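Local coordinates for Carboxylesterase/phospholipase family protein (Francisella tularensis subsp. tularensis, PDB 4F21) that probably hydrolyses carboxylic ester bonds, as a serine hydrolase of the alpha/beta hydrolase superfamily related to carboxylesterases and phospholipases, at residues A[134-148]-A[157-170]. Sequence-based numbering, arbitrary orientation.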
loop_
_atom_site.group_PDB
_atom_site.type_symbol
_atom_site.label_atom_id
_atom_site.label_comp_id
_atom_site.label_asym_id
_atom_site.label_seq_id
_atom_site.Cartn_x
_atom_site.Cartn_y
_atom_site.Cartn_z
ATOM N N ILE A 134 -11.201 5.827 -4.327
ATOM C CA ILE A 134 -10.536 4.535 -4.228
ATOM C C ILE A 134 -9.246 4.687 -3.431
ATOM O O ILE A 134 -8.462 5.599 -3.686
ATOM C CB ILE A 134 -10.194 3.964 -5.611
ATOM C CG1 ILE A 134 -11.420 3.998 -6.524
ATOM C CG2 ILE A 134 -9.654 2.548 -5.481
ATOM C CD1 ILE A 134 -11.137 3.531 -7.933
ATOM N N ILE A 135 -9.035 3.798 -2.464
ATOM C CA ILE A 135 -7.830 3.834 -1.638
ATOM C C ILE A 135 -6.922 2.634 -1.900
ATOM O O ILE A 135 -7.368 1.487 -1.868
ATOM C CB ILE A 135 -8.172 3.876 -0.136
ATOM C CG1 ILE A 135 -8.885 5.178 0.223
ATOM C CG2 ILE A 135 -6.916 3.735 0.710
ATOM C CD1 ILE A 135 -9.155 5.314 1.705
ATOM N N LEU A 136 -5.645 2.906 -2.156
ATOM C CA LEU A 136 -4.654 1.849 -2.334
ATOM C C LEU A 136 -3.911 1.560 -1.029
ATOM O O LEU A 136 -3.081 2.350 -0.579
ATOM C CB LEU A 136 -3.660 2.219 -3.439
ATOM C CG LEU A 136 -4.271 2.516 -4.810
ATOM C CD1 LEU A 136 -3.208 2.968 -5.799
ATOM C CD2 LEU A 136 -5.011 1.296 -5.335
ATOM N N ALA A 137 -4.219 0.420 -0.422
ATOM C CA ALA A 137 -3.547 0.003 0.801
ATOM C C ALA A 137 -2.645 -1.188 0.509
ATOM O O ALA A 137 -2.983 -2.044 -0.310
ATOM C CB ALA A 137 -4.565 -0.356 1.868
ATOM N N GLY A 138 -1.498 -1.243 1.176
ATOM C CA GLY A 138 -0.566 -2.330 0.956
ATOM C C GLY A 138 0.141 -2.772 2.219
ATOM O O GLY A 138 0.385 -1.965 3.111
ATOM N N PHE A 139 0.459 -4.061 2.296
ATOM C CA PHE A 139 1.225 -4.599 3.413
ATOM C C PHE A 139 2.494 -5.295 2.922
ATOM O O PHE A 139 2.452 -6.085 1.976
ATOM C CB PHE A 139 0.378 -5.571 4.241
ATOM C CG PHE A 139 1.162 -6.313 5.294
ATOM C CD1 PHE A 139 1.426 -5.728 6.521
ATOM C CD2 PHE A 139 1.633 -7.594 5.057
ATOM C CE1 PHE A 139 2.147 -6.407 7.487
ATOM C CE2 PHE A 139 2.355 -8.276 6.019
ATOM C CZ PHE A 139 2.610 -7.684 7.233
ATOM N N SER A 140 3.612 -4.983 3.572
ATOM C CA SER A 140 4.887 -5.656 3.330
ATOM C C SER A 140 5.267 -5.601 1.857
ATOM O O SER A 140 5.504 -4.529 1.302
ATOM C CB SER A 140 4.826 -7.111 3.812
ATOM O OG SER A 140 6.049 -7.786 3.591
ATOM N N GLN A 141 5.323 -6.774 1.235
ATOM C CA GLN A 141 5.724 -6.903 -0.159
ATOM C C GLN A 141 4.793 -6.106 -1.064
ATOM O O GLN A 141 5.216 -5.552 -2.076
ATOM C CB GLN A 141 5.698 -8.377 -0.563
ATOM C CG GLN A 141 6.522 -8.716 -1.786
ATOM C CD GLN A 141 6.528 -10.203 -2.079
ATOM O OE1 GLN A 141 5.631 -10.934 -1.658
ATOM N NE2 GLN A 141 7.547 -10.661 -2.798
ATOM N N GLY A 142 3.522 -6.047 -0.681
ATOM C CA GLY A 142 2.513 -5.377 -1.475
ATOM C C GLY A 142 2.522 -3.871 -1.340
ATOM O O GLY A 142 2.169 -3.159 -2.283
ATOM N N GLY A 143 2.934 -3.384 -0.172
ATOM C CA GLY A 143 2.903 -1.962 0.131
ATOM C C GLY A 143 3.650 -1.080 -0.852
ATOM O O GLY A 143 3.413 0.127 -0.926
ATOM N N ILE A 144 4.559 -1.689 -1.606
ATOM C CA ILE A 144 5.329 -0.985 -2.622
ATOM C C ILE A 144 4.440 -0.556 -3.790
ATOM O O ILE A 144 4.550 0.563 -4.296
ATOM C CB ILE A 144 6.453 -1.885 -3.166
ATOM C CG1 ILE A 144 7.211 -2.549 -2.013
ATOM C CG2 ILE A 144 7.391 -1.089 -4.059
ATOM C CD1 ILE A 144 7.972 -3.797 -2.407
ATOM N N ILE A 145 3.547 -1.454 -4.199
ATOM C CA ILE A 145 2.753 -1.264 -5.412
ATOM C C ILE A 145 1.550 -0.344 -5.187
ATOM O O ILE A 145 0.798 -0.050 -6.116
ATOM C CB ILE A 145 2.285 -2.626 -5.979
ATOM C CG1 ILE A 145 3.377 -3.679 -5.795
ATOM C CG2 ILE A 145 1.930 -2.516 -7.455
ATOM C CD1 ILE A 145 4.620 -3.428 -6.626
ATOM N N ALA A 146 1.374 0.117 -3.952
ATOM C CA ALA A 146 0.271 1.020 -3.635
ATOM C C ALA A 146 0.727 2.472 -3.662
ATOM O O ALA A 146 0.059 3.339 -4.232
ATOM C CB ALA A 146 -0.323 0.676 -2.283
ATOM N N THR A 147 1.870 2.727 -3.035
ATOM C CA THR A 147 2.429 4.069 -2.968
ATOM C C THR A 147 2.885 4.520 -4.348
ATOM O O THR A 147 2.316 5.457 -4.916
ATOM C CB THR A 147 3.596 4.140 -1.959
ATOM O OG1 THR A 147 3.099 3.893 -0.638
ATOM C CG2 THR A 147 4.250 5.503 -1.986
ATOM N N TYR A 148 3.891 3.826 -4.885
ATOM C CA TYR A 148 4.453 4.109 -6.211
ATOM C C TYR A 148 3.394 4.306 -7.283
ATOM O O TYR A 148 3.524 5.183 -8.135
ATOM C CB TYR A 148 5.395 2.985 -6.651
ATOM C CG TYR A 148 6.827 3.149 -6.196
ATOM C CD1 TYR A 148 7.404 4.407 -6.081
ATOM C CD2 TYR A 148 7.604 2.042 -5.884
ATOM C CE1 TYR A 148 8.713 4.555 -5.665
ATOM C CE2 TYR A 148 8.907 2.180 -5.471
ATOM C CZ TYR A 148 9.459 3.437 -5.363
ATOM O OH TYR A 148 10.761 3.569 -4.946
ATOM N N LEU A 157 -6.321 10.047 -7.000
ATOM C CA LEU A 157 -6.732 8.906 -6.189
ATOM C C LEU A 157 -7.143 9.324 -4.781
ATOM O O LEU A 157 -7.165 10.512 -4.465
ATOM C CB LEU A 157 -5.632 7.847 -6.147
ATOM C CG LEU A 157 -5.440 7.108 -7.472
ATOM C CD1 LEU A 157 -4.295 6.113 -7.383
ATOM C CD2 LEU A 157 -6.735 6.411 -7.879
ATOM N N GLY A 158 -7.466 8.345 -3.939
ATOM C CA GLY A 158 -8.113 8.625 -2.668
ATOM C C GLY A 158 -7.237 8.530 -1.437
ATOM O O GLY A 158 -7.447 9.247 -0.455
ATOM N N GLY A 159 -6.257 7.637 -1.475
ATOM C CA GLY A 159 -5.363 7.467 -0.347
ATOM C C GLY A 159 -4.398 6.313 -0.498
ATOM O O GLY A 159 -4.553 5.466 -1.376
ATOM N N ILE A 160 -3.386 6.291 0.361
ATOM C CA ILE A 160 -2.423 5.200 0.402
ATOM C C ILE A 160 -2.284 4.724 1.840
ATOM O O ILE A 160 -2.150 5.535 2.756
ATOM C CB ILE A 160 -1.033 5.641 -0.096
ATOM C CG1 ILE A 160 -1.125 6.282 -1.482
ATOM C CG2 ILE A 160 -0.077 4.460 -0.113
ATOM C CD1 ILE A 160 0.153 6.977 -1.908
ATOM N N MET A 161 -2.320 3.413 2.046
ATOM C CA MET A 161 -2.070 2.873 3.380
ATOM C C MET A 161 -0.881 1.915 3.404
ATOM O O MET A 161 -1.036 0.695 3.306
ATOM C CB MET A 161 -3.326 2.223 3.967
ATOM C CG MET A 161 -4.412 3.224 4.334
ATOM S SD MET A 161 -5.688 2.549 5.419
ATOM C CE MET A 161 -6.550 1.440 4.312
ATOM N N ALA A 162 0.310 2.488 3.535
ATOM C CA ALA A 162 1.536 1.709 3.580
ATOM C C ALA A 162 1.690 1.047 4.943
ATOM O O ALA A 162 1.673 1.717 5.975
ATOM C CB ALA A 162 2.737 2.592 3.274
ATOM N N LEU A 163 1.835 -0.273 4.936
ATOM C CA LEU A 163 1.924 -1.055 6.161
ATOM C C LEU A 163 3.130 -1.979 6.100
ATOM O O LEU A 163 3.151 -2.925 5.314
ATOM C CB LEU A 163 0.656 -1.891 6.349
ATOM C CG LEU A 163 -0.691 -1.169 6.284
ATOM C CD1 LEU A 163 -1.763 -2.098 5.742
ATOM C CD2 LEU A 163 -1.084 -0.659 7.653
ATOM N N SER A 164 4.130 -1.688 6.928
ATOM C CA SER A 164 5.327 -2.517 7.045
ATOM C C SER A 164 6.075 -2.640 5.724
ATOM O O SER A 164 6.550 -3.718 5.377
ATOM C CB SER A 164 4.960 -3.905 7.566
ATOM O OG SER A 164 4.060 -3.800 8.651
ATOM N N THR A 165 6.188 -1.531 4.999
ATOM C CA THR A 165 6.758 -1.559 3.658
ATOM C C THR A 165 7.843 -0.508 3.417
ATOM O O THR A 165 7.675 0.670 3.735
ATOM C CB THR A 165 5.666 -1.382 2.590
ATOM O OG1 THR A 165 4.687 -2.419 2.727
ATOM C CG2 THR A 165 6.273 -1.459 1.215
ATOM N N TYR A 166 8.955 -0.953 2.842
ATOM C CA TYR A 166 10.056 -0.070 2.483
ATOM C C TYR A 166 9.847 0.527 1.091
ATOM O O TYR A 166 8.866 0.217 0.420
ATOM C CB TYR A 166 11.396 -0.815 2.565
ATOM C CG TYR A 166 11.614 -1.880 1.505
ATOM C CD1 TYR A 166 10.613 -2.781 1.164
ATOM C CD2 TYR A 166 12.832 -1.984 0.848
ATOM C CE1 TYR A 166 10.820 -3.747 0.197
ATOM C CE2 TYR A 166 13.048 -2.945 -0.116
ATOM C CZ TYR A 166 12.041 -3.825 -0.439
ATOM O OH TYR A 166 12.260 -4.782 -1.405
ATOM N N LEU A 167 10.770 1.382 0.663
ATOM C CA LEU A 167 10.640 2.062 -0.620
ATOM C C LEU A 167 11.818 1.741 -1.538
ATOM O O LEU A 167 12.798 2.484 -1.572
ATOM C CB LEU A 167 10.534 3.572 -0.399
ATOM C CG LEU A 167 9.680 4.379 -1.376
ATOM C CD1 LEU A 167 8.327 3.719 -1.574
ATOM C CD2 LEU A 167 9.503 5.799 -0.869
ATOM N N PRO A 168 11.724 0.628 -2.287
ATOM C CA PRO A 168 12.807 0.155 -3.155
ATOM C C PRO A 168 12.833 0.881 -4.492
ATOM O O PRO A 168 11.832 1.485 -4.877
ATOM C CB PRO A 168 12.438 -1.310 -3.385
ATOM C CG PRO A 168 10.961 -1.299 -3.376
ATOM C CD PRO A 168 10.557 -0.268 -2.343
ATOM N N ALA A 169 13.968 0.808 -5.184
ATOM C CA ALA A 169 14.131 1.413 -6.506
ATOM C C ALA A 169 13.684 2.871 -6.538
ATOM O O ALA A 169 13.114 3.332 -7.526
ATOM C CB ALA A 169 13.389 0.603 -7.561
ATOM N N TRP A 170 13.945 3.588 -5.448
ATOM C CA TRP A 170 13.556 4.988 -5.331
ATOM C C TRP A 170 14.191 5.839 -6.428
ATOM O O TRP A 170 13.632 6.855 -6.831
ATOM C CB TRP A 170 13.906 5.528 -3.940
ATOM C CG TRP A 170 13.649 6.999 -3.761
ATOM C CD1 TRP A 170 14.585 7.987 -3.658
ATOM C CD2 TRP A 170 12.373 7.646 -3.668
ATOM N NE1 TRP A 170 13.972 9.205 -3.504
ATOM C CE2 TRP A 170 12.615 9.024 -3.507
ATOM C CE3 TRP A 170 11.052 7.192 -3.704
ATOM C CZ2 TRP A 170 11.585 9.952 -3.382
ATOM C CZ3 TRP A 170 10.032 8.115 -3.577
ATOM C CH2 TRP A 170 10.303 9.478 -3.418
#
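Thr-165 fills the hollow left where the chain turns from strand 134-139 into helix 144-148. Gly-143 offers no side chain there, and OG1 of Thr-165 lies 3.2 Å from Gly-143 CA. With OG1 beside the backbone N and CG2 anti to it, the side chains of Thr-165 and Ile-144 cross at about a right angle, Thr-165 CG2 lying 3.5 Å from Ile-144 CG1. OG1 of Thr-165 itself sits 2.7 Å from Ser-140 O, but Leu-163 O competes for its proton.

Upstream, strands 134-139 and 159-163 run parallel. Gly-138 N meets Met-161 O in a nearly straight bond (171° at the hydrogen), while Ser-140 N approaches Leu-163 O close to the carbonyl's own direction. On one face Ala-137 CB fits the bend of Met-161, touching its CB and CE; on the other, which the helix covers, Ile-160 CG2 lies 3.3 Å from Thr-147 OG1. Farther along, Ile-144 CG2 presses on Pro-168 CG at 3.6 Å, and Leu-167 CD1 covers one face of the Tyr-148 ring, off centre.

Helix 111-126 touches Leu-136 on one sheet face, helix 230-243 Ile-135 and Met-161 on the other. This is a right-handed beta-alpha-beta crossover whose type II' turn from Phe-139 to Gly-142, with Ser-140 at phi 55° and psi -116°, is consistent with the nucleophile elbow of the alpha/beta hydrolase fold; Ser-140 OG, hydrogen-bonded to His-226, is probably the nucleophile of a Ser-His-Asp triad with Asp-194.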